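Local coordinates for prenyltransference for protein (Lavandula lanata, PDB 5HC8) that probably catalyses the head-to-middle joining of two dimethylallyl diphosphate units into lavandulyl diphosphate, as a cis-prenyltransferase-type enzyme, at residues N14-I19 and L190-A195; L59-A64 and S201-W206. One frame throughout, in Å; residues are numbered along the deposited sequence.

Contact 1: residues N14-I19 and L190-A195. With ISY (3-methylbut-3-enylsulfanyl(phosphonooxy)phosphinic acid), chain F.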
ATOM      1  N   ASN A  14      -8.182 -13.268  -9.575  1.00 25.79           N
ATOM      2  CA  ASN A  14      -9.520 -12.776  -9.712  1.00 25.99           C
ATOM      3  C   ASN A  14      -9.520 -11.289 -10.143  1.00 25.98           C
ATOM      4  O   ASN A  14     -10.288 -10.886 -11.038  1.00 26.66           O
ATOM      5  CB  ASN A  14     -10.308 -12.902  -8.409  1.00 26.86           C
ATOM      6  CG  ASN A  14     -10.605 -14.338  -8.058  1.00 34.64           C
ATOM      7  OD1 ASN A  14     -10.824 -15.154  -8.933  1.00 36.52           O
ATOM      8  ND2 ASN A  14     -10.532 -14.657  -6.803  1.00 31.41           N
ATOM      9  N   HIS A  15      -8.731 -10.488  -9.442  1.00 25.21           N
ATOM     10  CA  HIS A  15      -8.731  -9.020  -9.677  1.00 25.13           C
ATOM     11  C   HIS A  15      -7.336  -8.604 -10.062  1.00 22.47           C
ATOM     12  O   HIS A  15      -6.371  -8.851  -9.296  1.00 25.09           O
ATOM     13  CB  HIS A  15      -9.192  -8.316  -8.390  1.00 25.31           C
ATOM     14  CG  HIS A  15      -9.231  -6.829  -8.434  1.00 22.99           C
ATOM     15  ND1 HIS A  15      -9.588  -6.074  -7.316  1.00 21.84           N
ATOM     16  CD2 HIS A  15      -8.938  -5.941  -9.410  1.00 22.76           C
ATOM     17  CE1 HIS A  15      -9.520  -4.785  -7.623  1.00 20.58           C
ATOM     18  NE2 HIS A  15      -9.164  -4.685  -8.894  1.00 22.39           N
ATOM     19  N   VAL A  16      -7.222  -7.982 -11.248  1.00 21.49           N
ATOM     20  CA  VAL A  16      -5.949  -7.356 -11.688  1.00 22.99           C
ATOM     21  C   VAL A  16      -6.152  -5.851 -11.784  1.00 20.74           C
ATOM     22  O   VAL A  16      -7.173  -5.422 -12.393  1.00 22.83           O
ATOM     23  CB  VAL A  16      -5.447  -7.938 -13.063  1.00 22.32           C
ATOM     24  CG1 VAL A  16      -4.154  -7.224 -13.547  1.00 26.43           C
ATOM     25  CG2 VAL A  16      -5.191  -9.433 -12.911  1.00 25.43           C
ATOM     26  N   ALA A  17      -5.212  -5.057 -11.227  1.00 22.01           N
ATOM     27  CA  ALA A  17      -5.287  -3.623 -11.324  1.00 21.00           C
ATOM     28  C   ALA A  17      -4.071  -3.081 -11.960  1.00 22.01           C
ATOM     29  O   ALA A  17      -2.975  -3.534 -11.691  1.00 20.49           O
ATOM     30  CB  ALA A  17      -5.481  -2.951  -9.938  1.00 20.52           C
ATOM     31  N   ILE A  18      -4.259  -2.025 -12.739  1.00 24.04           N
ATOM     32  CA  ILE A  18      -3.189  -1.402 -13.465  1.00 23.30           C
ATOM     33  C   ILE A  18      -3.029   0.089 -13.226  1.00 22.72           C
ATOM     34  O   ILE A  18      -3.980   0.847 -13.344  1.00 22.93           O
ATOM     35  CB  ILE A  18      -3.391  -1.576 -14.999  1.00 23.93           C
ATOM     36  CG1 ILE A  18      -3.486  -3.076 -15.345  1.00 26.67           C
ATOM     37  CG2 ILE A  18      -2.239  -0.952 -15.748  1.00 24.73           C
ATOM     38  CD1 ILE A  18      -3.696  -3.380 -16.825  1.00 28.39           C
ATOM     39  N   ILE A  19      -1.830   0.486 -12.842  1.00 20.09           N
ATOM     40  CA  ILE A  19      -1.441   1.904 -12.776  1.00 23.26           C
ATOM     41  C   ILE A  19      -0.731   2.322 -14.046  1.00 22.01           C
ATOM     42  O   ILE A  19       0.381   1.895 -14.322  1.00 21.78           O
ATOM     43  CB  ILE A  19      -0.526   2.157 -11.544  1.00 24.02           C
ATOM     44  CG1 ILE A  19      -1.256   1.817 -10.250  1.00 23.99           C
ATOM     45  CG2 ILE A  19      -0.001   3.573 -11.474  1.00 25.93           C
ATOM     46  CD1 ILE A  19      -0.406   1.976  -9.010  1.00 23.83           C
ATOM     47  N   LEU A 190      -3.162  -8.895  -8.083  1.00 19.99           N
ATOM     48  CA  LEU A 190      -1.974  -8.477  -8.828  1.00 20.63           C
ATOM     49  C   LEU A 190      -2.134  -6.986  -9.188  1.00 19.96           C
ATOM     50  O   LEU A 190      -3.174  -6.612  -9.690  1.00 21.36           O
ATOM     51  CB  LEU A 190      -1.832  -9.279 -10.122  1.00 22.18           C
ATOM     52  CG  LEU A 190      -0.762  -8.876 -11.110  1.00 20.43           C
ATOM     53  CD1 LEU A 190       0.597  -9.027 -10.505  1.00 20.65           C
ATOM     54  CD2 LEU A 190      -0.840  -9.631 -12.490  1.00 22.24           C
ATOM     55  N   LEU A 191      -1.109  -6.186  -8.931  1.00 21.00           N
ATOM     56  CA  LEU A 191      -1.128  -4.762  -9.219  1.00 21.47           C
ATOM     57  C   LEU A 191       0.044  -4.579 -10.151  1.00 22.77           C
ATOM     58  O   LEU A 191       1.171  -4.911  -9.806  1.00 21.24           O
ATOM     59  CB  LEU A 191      -0.910  -3.928  -7.970  1.00 21.04           C
ATOM     60  CG  LEU A 191      -0.717  -2.420  -8.230  1.00 24.60           C
ATOM     61  CD1 LEU A 191      -2.005  -1.829  -8.705  1.00 27.39           C
ATOM     62  CD2 LEU A 191      -0.377  -1.773  -6.882  1.00 26.14           C
ATOM     63  N   ILE A 192      -0.257  -4.024 -11.307  1.00 21.20           N
ATOM     64  CA  ILE A 192       0.726  -3.719 -12.299  1.00 23.82           C
ATOM     65  C   ILE A 192       0.973  -2.204 -12.368  1.00 22.15           C
ATOM     66  O   ILE A 192       0.061  -1.448 -12.544  1.00 21.16           O
ATOM     67  CB  ILE A 192       0.241  -4.194 -13.668  1.00 24.71           C
ATOM     68  CG1 ILE A 192       0.068  -5.721 -13.685  1.00 24.16           C
ATOM     69  CG2 ILE A 192       1.226  -3.815 -14.743  1.00 23.03           C
ATOM     70  CD1 ILE A 192      -0.663  -6.238 -14.956  1.00 23.42           C
ATOM     71  N   ARG A 193       2.234  -1.807 -12.375  1.00 20.77           N
ATOM     72  CA  ARG A 193       2.549  -0.419 -12.641  1.00 22.17           C
ATOM     73  C   ARG A 193       3.593  -0.276 -13.706  1.00 24.48           C
ATOM     74  O   ARG A 193       4.674  -0.792 -13.584  1.00 22.77           O
ATOM     75  CB  ARG A 193       2.981   0.337 -11.377  1.00 22.09           C
ATOM     76  CG  ARG A 193       3.344   1.802 -11.644  1.00 22.09           C
ATOM     77  CD  ARG A 193       3.540   2.622 -10.374  1.00 23.90           C
ATOM     78  NE  ARG A 193       3.906   3.956 -10.799  1.00 23.52           N
ATOM     79  CZ  ARG A 193       3.564   5.080 -10.179  1.00 24.35           C
ATOM     80  NH1 ARG A 193       2.921   5.087  -9.017  1.00 23.83           N
ATOM     81  NH2 ARG A 193       3.907   6.228 -10.712  1.00 23.38           N
ATOM     82  N   ALA A 194       3.201   0.452 -14.752  1.00 25.91           N
ATOM     83  CA  ALA A 194       4.018   0.736 -15.890  1.00 27.49           C
ATOM     84  C   ALA A 194       4.922   1.907 -15.599  1.00 25.57           C
ATOM     85  O   ALA A 194       4.667   2.697 -14.690  1.00 26.15           O
ATOM     86  CB  ALA A 194       3.149   1.080 -17.063  1.00 27.88           C
ATOM     87  N   ALA A 195       6.020   1.967 -16.359  1.00 24.73           N
ATOM     88  CA  ALA A 195       6.925   3.127 -16.421  1.00 27.61           C
ATOM     89  C   ALA A 195       8.037   3.195 -15.327  1.00 26.59           C
ATOM     90  O   ALA A 195       8.708   4.202 -15.188  1.00 27.29           O
ATOM     91  CB  ALA A 195       6.127   4.462 -16.500  1.00 29.46           C
TER
HETATM   92  P1  ISY F 405       3.458  10.130  -9.505  1.00 31.31           P
HETATM   93  O2  ISY F 405       1.889  10.203 -10.032  1.00 34.67           O
HETATM   94  P3  ISY F 405       1.318   9.935 -11.477  1.00 33.65           P
HETATM   95  O4  ISY F 405       4.318   9.152 -10.398  1.00 36.30           O
HETATM   96  O5  ISY F 405       3.586   9.777  -7.995  1.00 31.38           O
HETATM   97  O6  ISY F 405       3.977  11.550  -9.686  1.00 33.52           O
HETATM   98  O7  ISY F 405       2.278  10.382 -12.519  1.00 31.62           O
HETATM   99  O8  ISY F 405      -0.169  10.516 -11.541  1.00 33.91           O
HETATM  100  S9  ISY F 405       1.284   7.806 -11.636  1.00 34.30           S
HETATM  101  C10 ISY F 405      -0.248   7.444 -10.812  1.00 36.99           C
HETATM  102  C11 ISY F 405      -1.105   6.992 -11.966  1.00 40.63           C
HETATM  103  C12 ISY F 405      -2.501   7.513 -12.165  1.00 35.30           C
HETATM  104  C13 ISY F 405      -3.276   7.015 -13.296  1.00 37.95           C
HETATM  105  C14 ISY F 405      -3.027   8.651 -11.373  1.00 36.43           C
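The carbonyl oxygen of Ile192 is held by two neighbours on 14-19: Ile19 N donates a short hydrogen bond to Ile192 O (2.7 Å, 166° at the hydrogen), and the CA of Ile18 adds a C-H...O contact to it. One step back, Ile192 N reaches Ala17 O at 2.8 Å, almost straight at 174°. Ala17 N to Leu190 O and Ala194 N to Ile19 O carry the pattern to both sides, while the bond from Leu190 N to His15 O is long and weak. These strands are adjacent and parallel in the central sheet of the undecaprenyl diphosphate synthase-like fold, and helix 225-237 covers Leu190 and Ile192. On that face Val16 CG1 rests on Ile192 CD1 at 3.9 Å. On the other, Leu191 CD1 touches Ala17 CB and Ile19 CG1. In Ile19, chi1 -61° sets CG1 beside the backbone N and leaves CG2 anti to it, 3.7 Å above the Arg193 guanidinium plane, near its rim, and 3.6 Å from ISY C11. From the extended Arg193 chain NH2 donates a bent hydrogen bond to ISY O4 (3.0 Å), at the guanidinium edge, in its plane. Asp21 forms a salt bridge to NH2, and Ser201 OG and Arg199 O bond NH1, fixing the group's rotation.

Contact 2: residues L59-A64 and S201-W206. With ISY (3-methylbut-3-enylsulfanyl(phosphonooxy)phosphinic acid), chain F; 61G (2-methylbuta-1,3-diene), chain D.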
ATOM      1  N   LEU A  59     -12.119  -9.453 -12.546  1.00 24.87           N
ATOM      2  CA  LEU A  59     -12.171  -8.007 -12.507  1.00 25.93           C
ATOM      3  C   LEU A  59     -10.858  -7.382 -12.949  1.00 24.27           C
ATOM      4  O   LEU A  59      -9.806  -7.752 -12.460  1.00 25.30           O
ATOM      5  CB  LEU A  59     -12.601  -7.601 -11.061  1.00 24.74           C
ATOM      6  CG  LEU A  59     -12.269  -6.126 -10.764  1.00 25.38           C
ATOM      7  CD1 LEU A  59     -13.079  -5.226 -11.643  1.00 27.15           C
ATOM      8  CD2 LEU A  59     -12.521  -5.886  -9.287  1.00 25.69           C
ATOM      9  N   LEU A  60     -10.926  -6.468 -13.905  1.00 23.91           N
ATOM     10  CA  LEU A  60      -9.773  -5.660 -14.322  1.00 24.80           C
ATOM     11  C   LEU A  60     -10.068  -4.204 -13.954  1.00 25.51           C
ATOM     12  O   LEU A  60     -11.096  -3.650 -14.390  1.00 23.60           O
ATOM     13  CB  LEU A  60      -9.610  -5.651 -15.793  1.00 24.73           C
ATOM     14  CG  LEU A  60      -8.356  -4.897 -16.268  1.00 26.21           C
ATOM     15  CD1 LEU A  60      -7.084  -5.675 -15.890  1.00 27.45           C
ATOM     16  CD2 LEU A  60      -8.394  -4.621 -17.744  1.00 28.23           C
ATOM     17  N   THR A  61      -9.219  -3.627 -13.134  1.00 23.62           N
ATOM     18  CA  THR A  61      -9.308  -2.181 -12.810  1.00 23.44           C
ATOM     19  C   THR A  61      -8.198  -1.406 -13.483  1.00 25.56           C
ATOM     20  O   THR A  61      -7.027  -1.793 -13.373  1.00 23.22           O
ATOM     21  CB  THR A  61      -9.224  -1.988 -11.300  1.00 23.63           C
ATOM     22  OG1 THR A  61     -10.354  -2.583 -10.663  1.00 27.25           O
ATOM     23  CG2 THR A  61      -9.230  -0.493 -10.975  1.00 27.38           C
ATOM     24  N   ILE A  62      -8.545  -0.344 -14.217  1.00 24.16           N
ATOM     25  CA  ILE A  62      -7.547   0.555 -14.782  1.00 24.23           C
ATOM     26  C   ILE A  62      -7.678   1.901 -14.086  1.00 23.99           C
ATOM     27  O   ILE A  62      -8.756   2.517 -14.015  1.00 23.16           O
ATOM     28  CB  ILE A  62      -7.688   0.750 -16.299  1.00 25.51           C
ATOM     29  CG1 ILE A  62      -7.479  -0.576 -17.022  1.00 24.97           C
ATOM     30  CG2 ILE A  62      -6.765   1.850 -16.793  1.00 31.63           C
ATOM     31  CD1 ILE A  62      -7.780  -0.522 -18.536  1.00 26.08           C
ATOM     32  N   TRP A  63      -6.598   2.339 -13.466  1.00 23.09           N
ATOM     33  CA  TRP A  63      -6.598   3.662 -12.790  1.00 24.57           C
ATOM     34  C   TRP A  63      -6.198   4.729 -13.754  1.00 25.73           C
ATOM     35  O   TRP A  63      -5.101   4.663 -14.324  1.00 27.13           O
ATOM     36  CB  TRP A  63      -5.585   3.708 -11.675  1.00 25.79           C
ATOM     37  CG  TRP A  63      -5.687   4.874 -10.728  1.00 24.25           C
ATOM     38  CD1 TRP A  63      -6.813   5.584 -10.327  1.00 25.71           C
ATOM     39  CD2 TRP A  63      -4.612   5.401  -9.965  1.00 23.73           C
ATOM     40  NE1 TRP A  63      -6.457   6.501  -9.366  1.00 23.75           N
ATOM     41  CE2 TRP A  63      -5.136   6.360  -9.083  1.00 23.68           C
ATOM     42  CE3 TRP A  63      -3.265   5.073  -9.859  1.00 26.00           C
ATOM     43  CZ2 TRP A  63      -4.309   7.078  -8.201  1.00 22.90           C
ATOM     44  CZ3 TRP A  63      -2.493   5.796  -9.021  1.00 25.81           C
ATOM     45  CH2 TRP A  63      -3.020   6.736  -8.176  1.00 23.41           C
ATOM     46  N   ALA A  64      -7.079   5.717 -13.962  1.00 26.37           N
ATOM     47  CA  ALA A  64      -6.843   6.739 -15.024  1.00 28.60           C
ATOM     48  C   ALA A  64      -6.612   8.154 -14.461  1.00 27.80           C
ATOM     49  O   ALA A  64      -6.057   9.023 -15.119  1.00 27.15           O
ATOM     50  CB  ALA A  64      -8.008   6.779 -15.977  1.00 31.90           C
ATOM     51  N   SER A 201       1.444   6.031  -5.408  1.00 21.40           N
ATOM     52  CA  SER A 201       0.889   7.327  -5.830  1.00 22.78           C
ATOM     53  C   SER A 201      -0.569   7.600  -5.457  1.00 21.84           C
ATOM     54  O   SER A 201      -1.303   8.279  -6.174  1.00 20.67           O
ATOM     55  CB  SER A 201       1.088   7.573  -7.334  1.00 23.07           C
ATOM     56  OG  SER A 201       2.438   7.339  -7.678  1.00 25.40           O
ATOM     57  N   ASN A 202      -0.974   7.072  -4.314  1.00 20.62           N
ATOM     58  CA  ASN A 202      -2.280   7.271  -3.714  1.00 23.84           C
ATOM     59  C   ASN A 202      -3.374   6.555  -4.508  1.00 24.02           C
ATOM     60  O   ASN A 202      -4.547   6.989  -4.597  1.00 22.26           O
ATOM     61  CB  ASN A 202      -2.564   8.754  -3.364  1.00 23.97           C
ATOM     62  CG  ASN A 202      -3.830   8.916  -2.581  1.00 23.66           C
ATOM     63  OD1 ASN A 202      -4.110   8.151  -1.667  1.00 22.87           O
ATOM     64  ND2 ASN A 202      -4.644   9.873  -2.976  1.00 24.36           N
ATOM     65  N   PHE A 203      -2.988   5.410  -5.099  1.00 21.80           N
ATOM     66  CA  PHE A 203      -4.000   4.440  -5.530  1.00 21.31           C
ATOM     67  C   PHE A 203      -4.609   3.730  -4.312  1.00 21.62           C
ATOM     68  O   PHE A 203      -4.558   4.219  -3.154  1.00 19.95           O
ATOM     69  CB  PHE A 203      -3.374   3.485  -6.577  1.00 22.34           C
ATOM     70  CG  PHE A 203      -4.337   2.602  -7.356  1.00 21.75           C
ATOM     71  CD1 PHE A 203      -5.596   3.028  -7.816  1.00 22.42           C
ATOM     72  CD2 PHE A 203      -3.902   1.332  -7.738  1.00 25.15           C
ATOM     73  CE1 PHE A 203      -6.440   2.207  -8.507  1.00 23.03           C
ATOM     74  CE2 PHE A 203      -4.749   0.478  -8.471  1.00 28.02           C
ATOM     75  CZ  PHE A 203      -6.011   0.926  -8.894  1.00 26.81           C
ATOM     76  N   PHE A 204      -5.231   2.563  -4.546  1.00 21.72           N
ATOM     77  CA  PHE A 204      -5.655   1.746  -3.434  1.00 23.95           C
ATOM     78  C   PHE A 204      -4.634   1.652  -2.330  1.00 21.10           C
ATOM     79  O   PHE A 204      -3.414   1.449  -2.548  1.00 22.64           O
ATOM     80  CB  PHE A 204      -5.912   0.254  -3.892  1.00 25.83           C
ATOM     81  CG  PHE A 204      -7.018   0.025  -4.881  1.00 23.35           C
ATOM     82  CD1 PHE A 204      -8.219   0.693  -4.832  1.00 24.13           C
ATOM     83  CD2 PHE A 204      -6.868  -0.953  -5.872  1.00 26.93           C
ATOM     84  CE1 PHE A 204      -9.196   0.461  -5.765  1.00 25.21           C
ATOM     85  CE2 PHE A 204      -7.884  -1.226  -6.813  1.00 27.06           C
ATOM     86  CZ  PHE A 204      -9.080  -0.528  -6.752  1.00 26.10           C
ATOM     87  N   LEU A 205      -5.120   1.669  -1.096  1.00 22.18           N
ATOM     88  CA  LEU A 205      -4.290   1.468   0.060  1.00 21.23           C
ATOM     89  C   LEU A 205      -4.928   0.344   0.873  1.00 22.09           C
ATOM     90  O   LEU A 205      -4.309  -0.680   1.042  1.00 24.75           O
ATOM     91  CB  LEU A 205      -4.169   2.770   0.911  1.00 21.16           C
ATOM     92  CG  LEU A 205      -3.493   3.931   0.133  1.00 18.87           C
ATOM     93  CD1 LEU A 205      -3.542   5.194   1.021  1.00 18.84           C
ATOM     94  CD2 LEU A 205      -2.092   3.636  -0.249  1.00 21.23           C
ATOM     95  N   TRP A 206      -6.163   0.536   1.403  1.00 19.31           N
ATOM     96  CA  TRP A 206      -6.855  -0.511   2.127  1.00 20.69           C
ATOM     97  C   TRP A 206      -6.841  -1.850   1.340  1.00 20.25           C
ATOM     98  O   TRP A 206      -6.704  -2.935   1.947  1.00 24.50           O
ATOM     99  CB  TRP A 206      -8.297  -0.117   2.388  1.00 22.35           C
ATOM    100  CG  TRP A 206      -9.138  -1.232   2.914  1.00 22.78           C
ATOM    101  CD1 TRP A 206      -9.727  -2.232   2.201  1.00 20.74           C
ATOM    102  CD2 TRP A 206      -9.413  -1.495   4.306  1.00 21.44           C
ATOM    103  NE1 TRP A 206     -10.385  -3.085   3.062  1.00 24.58           N
ATOM    104  CE2 TRP A 206     -10.199  -2.660   4.362  1.00 23.70           C
ATOM    105  CE3 TRP A 206      -9.125  -0.830   5.489  1.00 23.98           C
ATOM    106  CZ2 TRP A 206     -10.681  -3.162   5.574  1.00 24.69           C
ATOM    107  CZ3 TRP A 206      -9.501  -1.373   6.672  1.00 27.42           C
ATOM    108  CH2 TRP A 206     -10.342  -2.498   6.711  1.00 26.01           C
TER
HETATM  109  P1  ISY F 405       3.458  10.130  -9.505  1.00 31.31           P
HETATM  110  O2  ISY F 405       1.889  10.203 -10.032  1.00 34.67           O
HETATM  111  P3  ISY F 405       1.318   9.935 -11.477  1.00 33.65           P
HETATM  112  O4  ISY F 405       4.318   9.152 -10.398  1.00 36.30           O
HETATM  113  O5  ISY F 405       3.586   9.777  -7.995  1.00 31.38           O
HETATM  114  O6  ISY F 405       3.977  11.550  -9.686  1.00 33.52           O
HETATM  115  O7  ISY F 405       2.278  10.382 -12.519  1.00 31.62           O
HETATM  116  O8  ISY F 405      -0.169  10.516 -11.541  1.00 33.91           O
HETATM  117  S9  ISY F 405       1.284   7.806 -11.636  1.00 34.30           S
HETATM  118  C10 ISY F 405      -0.248   7.444 -10.812  1.00 36.99           C
HETATM  119  C11 ISY F 405      -1.105   6.992 -11.966  1.00 40.63           C
HETATM  120  C12 ISY F 405      -2.501   7.513 -12.165  1.00 35.30           C
HETATM  121  C13 ISY F 405      -3.276   7.015 -13.296  1.00 37.95           C
HETATM  122  C14 ISY F 405      -3.027   8.651 -11.373  1.00 36.43           C
HETATM  123  CAC 61G D 403      -3.034  10.413 -15.192  1.00 28.00           C
HETATM  124  CAE 61G D 403      -2.967   9.837 -16.629  1.00 38.77           C
HETATM  125  CAB 61G D 403      -4.121   9.316 -17.442  1.00 37.81           C
HETATM  126  CAD 61G D 403      -1.672   9.619 -17.168  1.00 35.38           C
HETATM  127  CAA 61G D 403      -0.628  10.101 -16.335  1.00 44.92           C
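Trp63 and Phe203 stack in an offset, parallel-displaced pair, their planes 24° apart and the five-membered ring of Trp63 4.4 Å from the Phe203 ring, centre to centre. Trp63 stands on strand 59-65 of the parallel sheet of this cis-prenyltransferase-like fold; Phe203 comes from the loop between strands 190-193 and 212-215. Both CG atoms are anti to their backbone N (chi1 -167° in each), and the side chains run past each other in opposite directions: Phe203 CB sits over the six-membered ring of Trp63, 3.6 Å from its centroid, while Trp63 CB lies off-centre over the Phe203 ring. Between the two rings the nearest atoms are Phe203 CD1 and Trp63 CD2, 3.3 Å apart. Across the opposite indole face lies the prenyl tail of ISY, with its C14 3.5 Å above the plane, so the ring is pressed between protein and substrate analogue. Trp63 NE1 donates a hydrogen bond to Tyr142 O, which helps fix the turn of the indole. With an alanine here, the ISY tail and one face of Phe203 would probably lose the ring between them, and a gap would open. Thr61 CG2 meets the Phe203 ring at its edge, near the plane, while its OG1 is engaged by His15 NE2. Ser201 OG donates a hydrogen bond to ISY O5 (2.7 Å), and the backbone O of the same serine lies in the indole plane, 3.1 Å from Trp63 CH2 at the ring edge.

Both contacts are buried in the core, their centres about 8 Å apart, and they share one sheet: strand 15-19 of contact 1 has strand 190-193 on one side and strand 59-65 of contact 2 on the other. Their chemistry differs with their place. Contact 1 joins neighbouring strands through regular backbone hydrogen bonds; contact 2 sets a strand against an irregular loop with no hydrogen bond across it, relying on aromatic packing. Both reach ISY, contact 1 chiefly with a positive charge at its diphosphate-like end, contact 2 with an aromatic wall and a hydroxyl. They meet directly at that diphosphate-like end, and segment 201-206 also packs against the second subunit.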